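Local coordinates for response regulator receiver protein (Sinorhizobium medicae, PDB 2RDM), which probably acts as a receiver in two-component signalling, accepting a phosphoryl group on an aspartate, at residues D65-A70 and A90-S95. The protein carries 1 engineered substitution. Residues are numbered along the deposited sequence; the frame is centred on the assembly and turned at random.
Sequences DGWQVA and ALEWAS
Trp67 and Trp93 bring the two backbones to their nearest approach, with CA atoms 8.4 Å apart, where the first turn of helix 66-76 faces the type I turn Ala90-Trp93 that leads into the short helix 93-96. Both elements belong to the CheY-like receiver fold, a five-stranded parallel sheet of order 2-1-3-4-5, and follow strands 53-57 and 82-86. Trp67 bridges the gap: its CG lies anti to the carbonyl carbon (chi1 -51°), which sends the six-membered ring across to the turn. The far corner of that ring does the touching, CH2 meeting Trp93 CA obliquely at 3.5 Å. Beside it, Trp67 CZ2 rests on Glu92 CB at 3.8 Å, while the carbonyl oxygen of Glu92 sits 4.0 Å above one face of the indole, displaced toward the rim. The Glu92 carboxylate, its plane 81° from that of the indole, does not stack on it; OE2 has a long, weak ion pair with Arg59 NH2. Trp93 adds CB, 3.9 Å from Trp67 CH2, and then turns its own indole away; the two side chains cross at about a right angle, and Trp67 CZ3 lies at the edge of the Trp93 ring. The NE1 of Trp93 is hydrogen-bonded to Ser101, and both tryptophan rings meet Tyr84 on strand 82-86 and touch Ile103 on strand 102-105. Replacing Trp67 by an alanine would probably open a gap between helix 66-76 and the turn, taking the indole from against Glu92 CB and Trp93 CA. The helix that carries Trp67 is capped at its start by Asp65, the N-cap residue, whose OD1 accepts from Gln68 N at 2.9 Å, with an N-H...O angle of 154° and the donor nearly in line with the CG-OD1 bond.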
loop_
_atom_site.group_PDB
_atom_site.type_symbol
_atom_site.label_atom_id
_atom_site.label_comp_id
_atom_site.label_asym_id
_atom_site.label_seq_id
_atom_site.Cartn_x
_atom_site.Cartn_y
_atom_site.Cartn_z
ATOM N N ASP A 65 15.000 -21.539 -15.046
ATOM C CA ASP A 65 15.341 -20.161 -14.748
ATOM C C ASP A 65 14.811 -19.703 -13.380
ATOM O O ASP A 65 14.114 -20.456 -12.677
ATOM C CB ASP A 65 14.876 -19.234 -15.884
ATOM C CG ASP A 65 13.358 -19.218 -16.073
ATOM O OD1 ASP A 65 12.594 -19.378 -15.092
ATOM O OD2 ASP A 65 12.921 -19.018 -17.224
ATOM N N GLY A 66 15.131 -18.463 -13.019
ATOM C CA GLY A 66 14.714 -17.899 -11.740
ATOM C C GLY A 66 13.220 -17.698 -11.580
ATOM O O GLY A 66 12.700 -17.746 -10.450
ATOM N N TRP A 67 12.527 -17.473 -12.696
ATOM C CA TRP A 67 11.062 -17.375 -12.677
ATOM C C TRP A 67 10.471 -18.688 -12.177
ATOM O O TRP A 67 9.552 -18.703 -11.344
ATOM C CB TRP A 67 10.484 -17.046 -14.059
ATOM C CG TRP A 67 11.105 -15.864 -14.766
ATOM C CD1 TRP A 67 11.696 -15.865 -16.002
ATOM C CD2 TRP A 67 11.173 -14.517 -14.291
ATOM N NE1 TRP A 67 12.123 -14.597 -16.320
ATOM C CE2 TRP A 67 11.809 -13.753 -15.283
ATOM C CE3 TRP A 67 10.741 -13.877 -13.123
ATOM C CZ2 TRP A 67 12.045 -12.387 -15.138
ATOM C CZ3 TRP A 67 10.989 -12.532 -12.971
ATOM C CH2 TRP A 67 11.629 -11.791 -13.983
ATOM N N GLN A 68 11.044 -19.787 -12.664
ATOM C CA GLN A 68 10.586 -21.110 -12.270
ATOM C C GLN A 68 10.960 -21.445 -10.828
ATOM O O GLN A 68 10.169 -22.081 -10.105
ATOM C CB GLN A 68 11.082 -22.177 -13.243
ATOM C CG GLN A 68 10.404 -23.532 -13.079
ATOM C CD GLN A 68 8.898 -23.456 -12.808
ATOM O OE1 GLN A 68 8.141 -22.819 -13.544
ATOM N NE2 GLN A 68 8.460 -24.138 -11.761
ATOM N N VAL A 69 12.130 -20.971 -10.383
ATOM C CA VAL A 69 12.557 -21.135 -8.979
ATOM C C VAL A 69 11.510 -20.528 -8.047
ATOM O O VAL A 69 11.093 -21.160 -7.066
ATOM C CB VAL A 69 13.946 -20.480 -8.680
ATOM C CG1 VAL A 69 14.281 -20.573 -7.178
ATOM C CG2 VAL A 69 15.040 -21.167 -9.476
ATOM N N ALA A 70 11.074 -19.313 -8.378
ATOM C CA ALA A 70 10.096 -18.602 -7.542
ATOM C C ALA A 70 8.733 -19.307 -7.482
ATOM O O ALA A 70 8.085 -19.329 -6.429
ATOM C CB ALA A 70 9.955 -17.161 -8.020
ATOM N N ALA A 90 14.438 -6.261 -16.828
ATOM C CA ALA A 90 13.628 -6.363 -15.647
ATOM C C ALA A 90 12.187 -6.297 -16.055
ATOM O O ALA A 90 11.322 -6.621 -15.286
ATOM C CB ALA A 90 13.981 -5.276 -14.663
ATOM N N LEU A 91 11.939 -5.900 -17.301
ATOM C CA LEU A 91 10.570 -5.721 -17.802
ATOM C C LEU A 91 9.855 -7.063 -17.953
ATOM O O LEU A 91 8.627 -7.118 -17.965
ATOM C CB LEU A 91 10.557 -4.931 -19.120
ATOM C CG LEU A 91 9.270 -4.196 -19.531
ATOM C CD1 LEU A 91 8.816 -3.172 -18.485
ATOM C CD2 LEU A 91 9.451 -3.527 -20.884
ATOM N N GLU A 92 10.639 -8.140 -18.047
ATOM C CA GLU A 92 10.130 -9.513 -18.049
ATOM C C GLU A 92 9.442 -9.876 -16.726
ATOM O O GLU A 92 8.630 -10.792 -16.685
ATOM C CB GLU A 92 11.262 -10.506 -18.304
ATOM C CG GLU A 92 12.135 -10.175 -19.506
ATOM C CD GLU A 92 13.410 -10.995 -19.538
ATOM O OE1 GLU A 92 14.130 -11.035 -18.512
ATOM O OE2 GLU A 92 13.694 -11.599 -20.592
ATOM N N TRP A 93 9.779 -9.159 -15.658
ATOM C CA TRP A 93 9.109 -9.335 -14.354
ATOM C C TRP A 93 7.606 -9.063 -14.430
ATOM O O TRP A 93 6.813 -9.721 -13.748
ATOM C CB TRP A 93 9.768 -8.431 -13.314
ATOM C CG TRP A 93 9.144 -8.418 -11.934
ATOM C CD1 TRP A 93 9.382 -9.298 -10.916
ATOM C CD2 TRP A 93 8.227 -7.445 -11.420
ATOM N NE1 TRP A 93 8.645 -8.945 -9.799
ATOM C CE2 TRP A 93 7.929 -7.812 -10.084
ATOM C CE3 TRP A 93 7.615 -6.305 -11.961
ATOM C CZ2 TRP A 93 7.064 -7.071 -9.287
ATOM C CZ3 TRP A 93 6.751 -5.573 -11.171
ATOM C CH2 TRP A 93 6.483 -5.957 -9.839
ATOM N N ALA A 94 7.215 -8.094 -15.258
ATOM C CA ALA A 94 5.809 -7.717 -15.395
ATOM C C ALA A 94 4.942 -8.874 -15.888
ATOM O O ALA A 94 3.759 -8.939 -15.578
ATOM C CB ALA A 94 5.671 -6.526 -16.318
ATOM N N SER A 95 5.545 -9.796 -16.638
ATOM C CA SER A 95 4.832 -10.957 -17.143
ATOM C C SER A 95 5.202 -12.281 -16.461
ATOM O O SER A 95 4.461 -13.255 -16.580
ATOM C CB SER A 95 5.021 -11.079 -18.653
ATOM O OG SER A 95 6.395 -11.104 -18.953
#